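Local coordinates for protein carbon monoxide dehydrogenase (Thermococcus sp. AM4, PDB 6T7J) that probably catalyses the reversible oxidation of carbon monoxide to carbon dioxide, passing electrons through iron-sulfur clusters, at residues C55-M60 with L89-A94; M201-I206 with L216-R221. All coordinates share one frame; numbering follows the deposited sequence.

How the contacts relate
Contacts 1 and 2 lie side by side near the [4Fe-4S] cluster, their centres about 10 Å apart, both within reach of the second subunit. Contact 1 is partly buried and reaches from a cluster-binding loop to helix 81-115; contact 2 is buried and joins helix 193-203 to helix 212-242. They hold different elements but meet at Thr204 of 201-206, to which both partners of contact 1 are hydrogen-bonded. Each rests on one arginine and makes no hydrogen bond across its own segments: in contact 1 an asparagine amide stacks on the guanidinium, in contact 2 the arginine NE lies over a histidine ring at a tilt. Cys55 and Cys58 bind the [4Fe-4S] cluster; Ile206 only packs on it.

Contact 1. Residues C55-M60 with L89-A94. With SF4 (iron/sulfur cluster), chain D; FES (Fe2/s2 (inorganic) cluster), chain E.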
loop_
_atom_site.group_PDB
_atom_site.type_symbol
_atom_site.label_atom_id
_atom_site.label_comp_id
_atom_site.label_asym_id
_atom_site.label_seq_id
_atom_site.Cartn_x
_atom_site.Cartn_y
_atom_site.Cartn_z
ATOM N N CYS A 55 12.529 2.890 -10.024
ATOM C CA CYS A 55 11.241 2.253 -9.791
ATOM C C CYS A 55 11.371 0.739 -9.858
ATOM O O CYS A 55 12.072 0.199 -10.720
ATOM C CB CYS A 55 10.207 2.739 -10.811
ATOM S SG CYS A 55 8.614 1.915 -10.729
ATOM N N ARG A 56 10.682 0.064 -8.966
ATOM C CA ARG A 56 10.711 -1.357 -8.875
ATOM C C ARG A 56 9.295 -1.836 -8.765
ATOM O O ARG A 56 9.014 -2.799 -8.122
ATOM C CB ARG A 56 11.501 -1.759 -7.640
ATOM C CG ARG A 56 12.943 -1.318 -7.675
ATOM C CD ARG A 56 13.719 -1.840 -6.499
ATOM N NE ARG A 56 12.909 -1.778 -5.310
ATOM C CZ ARG A 56 13.292 -1.237 -4.166
ATOM N NH1 ARG A 56 14.485 -0.703 -4.055
ATOM N NH2 ARG A 56 12.474 -1.223 -3.145
ATOM N N ASN A 57 8.393 -1.172 -9.454
ATOM C CA ASN A 57 6.996 -1.528 -9.373
ATOM C C ASN A 57 6.556 -2.714 -10.207
ATOM O O ASN A 57 5.438 -3.153 -10.102
ATOM C CB ASN A 57 6.116 -0.318 -9.610
ATOM C CG ASN A 57 6.192 0.667 -8.484
ATOM O OD1 ASN A 57 6.995 0.535 -7.612
ATOM N ND2 ASN A 57 5.360 1.653 -8.516
ATOM N N CYS A 58 7.439 -3.236 -11.026
ATOM C CA CYS A 58 7.110 -4.392 -11.811
ATOM C C CYS A 58 8.345 -5.197 -12.098
ATOM O O CYS A 58 9.426 -4.750 -11.864
ATOM C CB CYS A 58 6.337 -4.018 -13.066
ATOM S SG CYS A 58 7.259 -3.602 -14.521
ATOM N N ALA A 59 8.161 -6.408 -12.588
ATOM C CA ALA A 59 9.263 -7.290 -12.882
ATOM C C ALA A 59 10.065 -6.942 -14.109
ATOM O O ALA A 59 11.051 -7.569 -14.363
ATOM C CB ALA A 59 8.809 -8.723 -12.916
ATOM N N MET A 60 9.610 -5.999 -14.909
ATOM C CA MET A 60 10.439 -5.529 -16.009
ATOM C C MET A 60 11.538 -4.587 -15.542
ATOM O O MET A 60 12.445 -4.281 -16.322
ATOM C CB MET A 60 9.575 -4.831 -17.056
ATOM C CG MET A 60 8.344 -5.612 -17.476
ATOM S SD MET A 60 7.619 -4.960 -18.990
ATOM C CE MET A 60 7.017 -3.367 -18.433
ATOM N N LEU A 89 6.594 8.642 -4.062
ATOM C CA LEU A 89 6.116 9.492 -2.975
ATOM C C LEU A 89 4.698 9.110 -2.556
ATOM O O LEU A 89 4.359 9.144 -1.363
ATOM C CB LEU A 89 6.176 10.963 -3.387
ATOM C CG LEU A 89 6.156 11.951 -2.220
ATOM C CD1 LEU A 89 7.520 12.002 -1.540
ATOM C CD2 LEU A 89 5.730 13.334 -2.684
ATOM N N LEU A 90 3.853 8.751 -3.526
ATOM C CA LEU A 90 2.499 8.316 -3.207
ATOM C C LEU A 90 2.518 7.073 -2.331
ATOM O O LEU A 90 1.709 6.944 -1.403
ATOM C CB LEU A 90 1.715 8.052 -4.492
ATOM C CG LEU A 90 0.235 7.743 -4.276
ATOM C CD1 LEU A 90 -0.353 8.824 -3.416
ATOM C CD2 LEU A 90 -0.525 7.640 -5.588
ATOM N N ARG A 91 3.436 6.145 -2.603
ATOM C CA ARG A 91 3.512 4.948 -1.769
ATOM C C ARG A 91 4.039 5.274 -0.376
ATOM O O ARG A 91 3.629 4.639 0.604
ATOM C CB ARG A 91 4.367 3.880 -2.447
ATOM C CG ARG A 91 3.688 3.264 -3.662
ATOM C CD ARG A 91 4.179 1.860 -3.955
ATOM N NE ARG A 91 3.408 1.251 -5.036
ATOM C CZ ARG A 91 3.754 0.136 -5.669
ATOM N NH1 ARG A 91 4.865 -0.504 -5.331
ATOM N NH2 ARG A 91 2.986 -0.339 -6.644
ATOM N N MET A 92 4.924 6.267 -0.261
ATOM C CA MET A 92 5.328 6.726 1.069
ATOM C C MET A 92 4.129 7.262 1.850
ATOM O O MET A 92 3.934 6.936 3.033
ATOM C CB MET A 92 6.413 7.796 0.952
ATOM C CG MET A 92 7.711 7.312 0.330
ATOM S SD MET A 92 9.038 8.524 0.479
ATOM C CE MET A 92 9.864 7.937 1.959
ATOM N N ILE A 93 3.317 8.100 1.199
ATOM C CA ILE A 93 2.118 8.631 1.848
ATOM C C ILE A 93 1.183 7.495 2.246
ATOM O O ILE A 93 0.604 7.499 3.342
ATOM C CB ILE A 93 1.409 9.643 0.930
ATOM C CG1 ILE A 93 2.272 10.889 0.730
ATOM C CG2 ILE A 93 0.046 10.023 1.506
ATOM C CD1 ILE A 93 1.717 11.844 -0.298
ATOM N N ALA A 94 1.012 6.514 1.354
ATOM C CA ALA A 94 0.156 5.370 1.647
ATOM C C ALA A 94 0.631 4.630 2.887
ATOM O O ALA A 94 -0.176 4.285 3.756
ATOM C CB ALA A 94 0.114 4.427 0.445
HETATM FE FE1 SF4 D . 7.688 0.949 -15.472
HETATM FE FE2 SF4 D . 8.646 1.034 -12.915
HETATM FE FE3 SF4 D . 10.296 0.084 -14.954
HETATM FE FE4 SF4 D . 8.043 -1.231 -14.035
HETATM S S1 SF4 D . 9.987 -0.833 -12.867
HETATM S S2 SF4 D . 8.708 -0.956 -16.242
HETATM S S3 SF4 D . 6.526 0.411 -13.564
HETATM S S4 SF4 D . 9.464 2.211 -14.719
HETATM FE FE1 FES E . 18.183 0.474 -5.008
HETATM FE FE2 FES E . 19.441 -0.473 -7.253
HETATM S S1 FES E . 20.448 0.447 -5.401
HETATM S S2 FES E . 17.269 -0.897 -6.614
#
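Asn57, in the loop after strand 54-55, and Arg91, on helix 81-115, face each other with CA atoms 10.6 Å apart, a gap bridged by side chains alone. Arg91 stretches out from the helix, its chain extended from CG to NE, and Asn57 comes from the opposite direction to lay its amide over the guanidinium. The two planes are only 12° apart, with Asn57 ND2 over the centre of one guanidinium face, 3.6 Å from Arg91 CZ. Asn57 OD1 lies 3.3 Å from Arg91 NH1, but it sits above the plane, at a poor angle for a hydrogen bond; the pair stacks instead. Bonds beyond the two segments fix both groups: Asn57 ND2 is hydrogen-bonded to Thr204 O and Arg91 NE to Thr204 OG1, while Arg91 NH2 forms a salt bridge with Glu558 of the second subunit. On the loop itself, Cys55 SG binds FE2 of the [4Fe-4S] cluster at 2.4 Å, and Cys58 SG binds FE4 at 2.5 Å. The backbone N of Asn57 donates to Cys55 SG (3.3 Å, 152°), a bond that would probably draw some charge from the thiolate. Met60 bends at its last torsion (chi3 -68°), bringing CE to 3.7 Å from cluster atom S2. Arg56 meets the other cluster, the [2Fe-2S] group, with the edge of its guanidinium, its CD 3.7 Å from S2. The loop is a Cys-X-X-Cys cluster-binding segment with an N-H...S bond to its first cysteine; the [4Fe-4S] pocket it helps form also includes Cys63 and Cys77, as in the cluster-bearing N-terminal region of nickel-containing CO dehydrogenases.

Contact 2. Residues M201-I206 with L216-R221; sequences MHRTHI and LLHGIR. With SF4 (iron/sulfur cluster), chain D.
Arg203 lies across the imidazole of His218, joining helix 193-203 to helix 212-242, two consecutive helices linked by a short loop in the N-terminal, mainly helical part of the CO dehydrogenase fold. The backbones stay apart, the nearest CA atoms, those of Arg203 and His218, being 8.9 Å from each other. The Arg203 chain is extended from CG to NE, carrying NE over one face of the ring; it stands toward the rim and is 3.6 Å from His218 CG. Guanidinium and ring planes are tilted by 25°, and the methylene CB of His218 lies over the guanidinium face. Arg203 CD adds a contact of 3.8 Å with His218 ND1. Arg221, from the next turn of the same helix, meets the ring differently: its guanidinium lies at the edge of His218, near the ring plane. Arg203 NH1 and Arg221 NH2, both on cationic groups, are 3.9 Å apart, their planes 53° from one another. Acidic groups would offset this: Arg203 makes salt bridges to Asp209 through NH2 and to Glu199 through NH1, and Arg221 has long, weak ion pairs with Glu196 and Glu199. A leucine in place of Arg203 would probably leave Asp209 without its salt-bridge mate and strip the His218 face of its guanidinium cover. Farther along the chain, His205 ND1 donates to Ile206 O at 3.0 Å, tilted 19° from the carbonyl plane, which pins the imidazole to the chain turning toward the [4Fe-4S] cluster; there Ile206 CD1 rests 3.8 Å from cluster atom S3.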
loop_
_atom_site.group_PDB
_atom_site.type_symbol
_atom_site.label_atom_id
_atom_site.label_comp_id
_atom_site.label_asym_id
_atom_site.label_seq_id
_atom_site.Cartn_x
_atom_site.Cartn_y
_atom_site.Cartn_z
ATOM N N MET A 201 -2.090 2.360 -3.602
ATOM C CA MET A 201 -1.388 1.155 -4.050
ATOM C C MET A 201 -1.825 0.730 -5.450
ATOM O O MET A 201 -1.041 0.121 -6.188
ATOM C CB MET A 201 -1.594 0.014 -3.053
ATOM C CG MET A 201 -0.898 0.237 -1.717
ATOM S SD MET A 201 0.759 0.932 -1.903
ATOM C CE MET A 201 1.624 -0.448 -2.658
ATOM N N HIS A 202 -3.064 1.047 -5.835
ATOM C CA HIS A 202 -3.535 0.734 -7.184
ATOM C C HIS A 202 -3.010 1.732 -8.215
ATOM O O HIS A 202 -2.604 1.333 -9.311
ATOM C CB HIS A 202 -5.066 0.693 -7.209
ATOM C CG HIS A 202 -5.649 0.510 -8.578
ATOM N ND1 HIS A 202 -6.857 1.058 -8.951
ATOM C CD2 HIS A 202 -5.191 -0.162 -9.662
ATOM C CE1 HIS A 202 -7.119 0.734 -10.205
ATOM N NE2 HIS A 202 -6.122 -0.004 -10.661
ATOM N N ARG A 203 -3.008 3.026 -7.882
ATOM C CA ARG A 203 -2.592 4.051 -8.837
ATOM C C ARG A 203 -1.126 3.894 -9.219
ATOM O O ARG A 203 -0.754 4.088 -10.383
ATOM C CB ARG A 203 -2.838 5.443 -8.255
ATOM C CG ARG A 203 -4.276 5.918 -8.321
ATOM C CD ARG A 203 -4.408 7.332 -7.769
ATOM N NE ARG A 203 -5.795 7.790 -7.761
ATOM C CZ ARG A 203 -6.322 8.601 -8.673
ATOM N NH1 ARG A 203 -7.595 8.959 -8.584
ATOM N NH2 ARG A 203 -5.577 9.053 -9.673
ATOM N N THR A 204 -0.278 3.551 -8.250
ATOM C CA THR A 204 1.147 3.370 -8.494
ATOM C C THR A 204 1.472 2.047 -9.174
ATOM O O THR A 204 2.607 1.870 -9.634
ATOM C CB THR A 204 1.917 3.465 -7.178
ATOM O OG1 THR A 204 1.511 2.395 -6.314
ATOM C CG2 THR A 204 1.635 4.795 -6.499
ATOM N N HIS A 205 0.519 1.117 -9.234
ATOM C CA HIS A 205 0.701 -0.113 -9.993
ATOM C C HIS A 205 1.072 0.218 -11.434
ATOM O O HIS A 205 0.700 1.272 -11.963
ATOM C CB HIS A 205 -0.583 -0.945 -9.942
ATOM C CG HIS A 205 -0.443 -2.329 -10.492
ATOM N ND1 HIS A 205 -0.414 -2.593 -11.845
ATOM C CD2 HIS A 205 -0.354 -3.530 -9.873
ATOM C CE1 HIS A 205 -0.297 -3.894 -12.034
ATOM N NE2 HIS A 205 -0.259 -4.486 -10.853
ATOM N N ILE A 206 1.837 -0.677 -12.067
ATOM C CA ILE A 206 2.305 -0.399 -13.418
ATOM C C ILE A 206 1.114 -0.195 -14.342
ATOM O O ILE A 206 0.137 -0.954 -14.310
ATOM C CB ILE A 206 3.224 -1.518 -13.933
ATOM C CG1 ILE A 206 3.602 -1.218 -15.383
ATOM C CG2 ILE A 206 2.545 -2.884 -13.833
ATOM C CD1 ILE A 206 4.771 -1.978 -15.893
ATOM N N LEU A 216 -0.394 13.050 -7.079
ATOM C CA LEU A 216 -0.153 13.841 -5.879
ATOM C C LEU A 216 -1.449 14.381 -5.282
ATOM O O LEU A 216 -1.531 14.576 -4.065
ATOM C CB LEU A 216 0.826 14.973 -6.192
ATOM C CG LEU A 216 2.219 14.477 -6.594
ATOM C CD1 LEU A 216 3.217 15.622 -6.680
ATOM C CD2 LEU A 216 2.710 13.399 -5.632
ATOM N N LEU A 217 -2.480 14.600 -6.102
ATOM C CA LEU A 217 -3.770 15.012 -5.557
ATOM C C LEU A 217 -4.415 13.881 -4.767
ATOM O O LEU A 217 -5.008 14.110 -3.702
ATOM C CB LEU A 217 -4.694 15.481 -6.683
ATOM C CG LEU A 217 -4.418 16.870 -7.259
ATOM C CD1 LEU A 217 -5.302 17.138 -8.465
ATOM C CD2 LEU A 217 -4.607 17.943 -6.198
ATOM N N HIS A 218 -4.300 12.644 -5.256
ATOM C CA HIS A 218 -4.784 11.533 -4.446
ATOM C C HIS A 218 -3.922 11.331 -3.207
ATOM O O HIS A 218 -4.430 10.901 -2.167
ATOM C CB HIS A 218 -4.842 10.239 -5.252
ATOM C CG HIS A 218 -5.384 9.086 -4.467
ATOM N ND1 HIS A 218 -4.606 8.020 -4.075
ATOM C CD2 HIS A 218 -6.621 8.854 -3.968
ATOM C CE1 HIS A 218 -5.349 7.167 -3.392
ATOM N NE2 HIS A 218 -6.571 7.654 -3.303
ATOM N N GLY A 219 -2.624 11.622 -3.299
ATOM C CA GLY A 219 -1.804 11.638 -2.098
ATOM C C GLY A 219 -2.305 12.642 -1.080
ATOM O O GLY A 219 -2.310 12.375 0.125
ATOM N N ILE A 220 -2.735 13.811 -1.555
ATOM C CA ILE A 220 -3.335 14.810 -0.674
ATOM C C ILE A 220 -4.595 14.248 -0.022
ATOM O O ILE A 220 -4.808 14.392 1.188
ATOM C CB ILE A 220 -3.626 16.104 -1.458
ATOM C CG1 ILE A 220 -2.353 16.946 -1.584
ATOM C CG2 ILE A 220 -4.740 16.902 -0.791
ATOM C CD1 ILE A 220 -2.378 17.926 -2.729
ATOM N N ARG A 221 -5.445 13.595 -0.822
ATOM C CA ARG A 221 -6.669 13.001 -0.285
ATOM C C ARG A 221 -6.362 11.954 0.784
ATOM O O ARG A 221 -7.022 11.904 1.830
ATOM C CB ARG A 221 -7.492 12.384 -1.419
ATOM C CG ARG A 221 -8.701 11.581 -0.951
ATOM C CD ARG A 221 -9.779 11.503 -2.028
ATOM N NE ARG A 221 -9.313 10.826 -3.236
ATOM C CZ ARG A 221 -10.021 10.719 -4.356
ATOM N NH1 ARG A 221 -11.238 11.245 -4.428
ATOM N NH2 ARG A 221 -9.513 10.085 -5.406
HETATM FE FE1 SF4 D . 7.688 0.949 -15.472
HETATM FE FE2 SF4 D . 8.646 1.034 -12.915
HETATM FE FE3 SF4 D . 10.296 0.084 -14.954
HETATM FE FE4 SF4 D . 8.043 -1.231 -14.035
HETATM S S1 SF4 D . 9.987 -0.833 -12.867
HETATM S S2 SF4 D . 8.708 -0.956 -16.242
HETATM S S3 SF4 D . 6.526 0.411 -13.564
HETATM S S4 SF4 D . 9.464 2.211 -14.719
#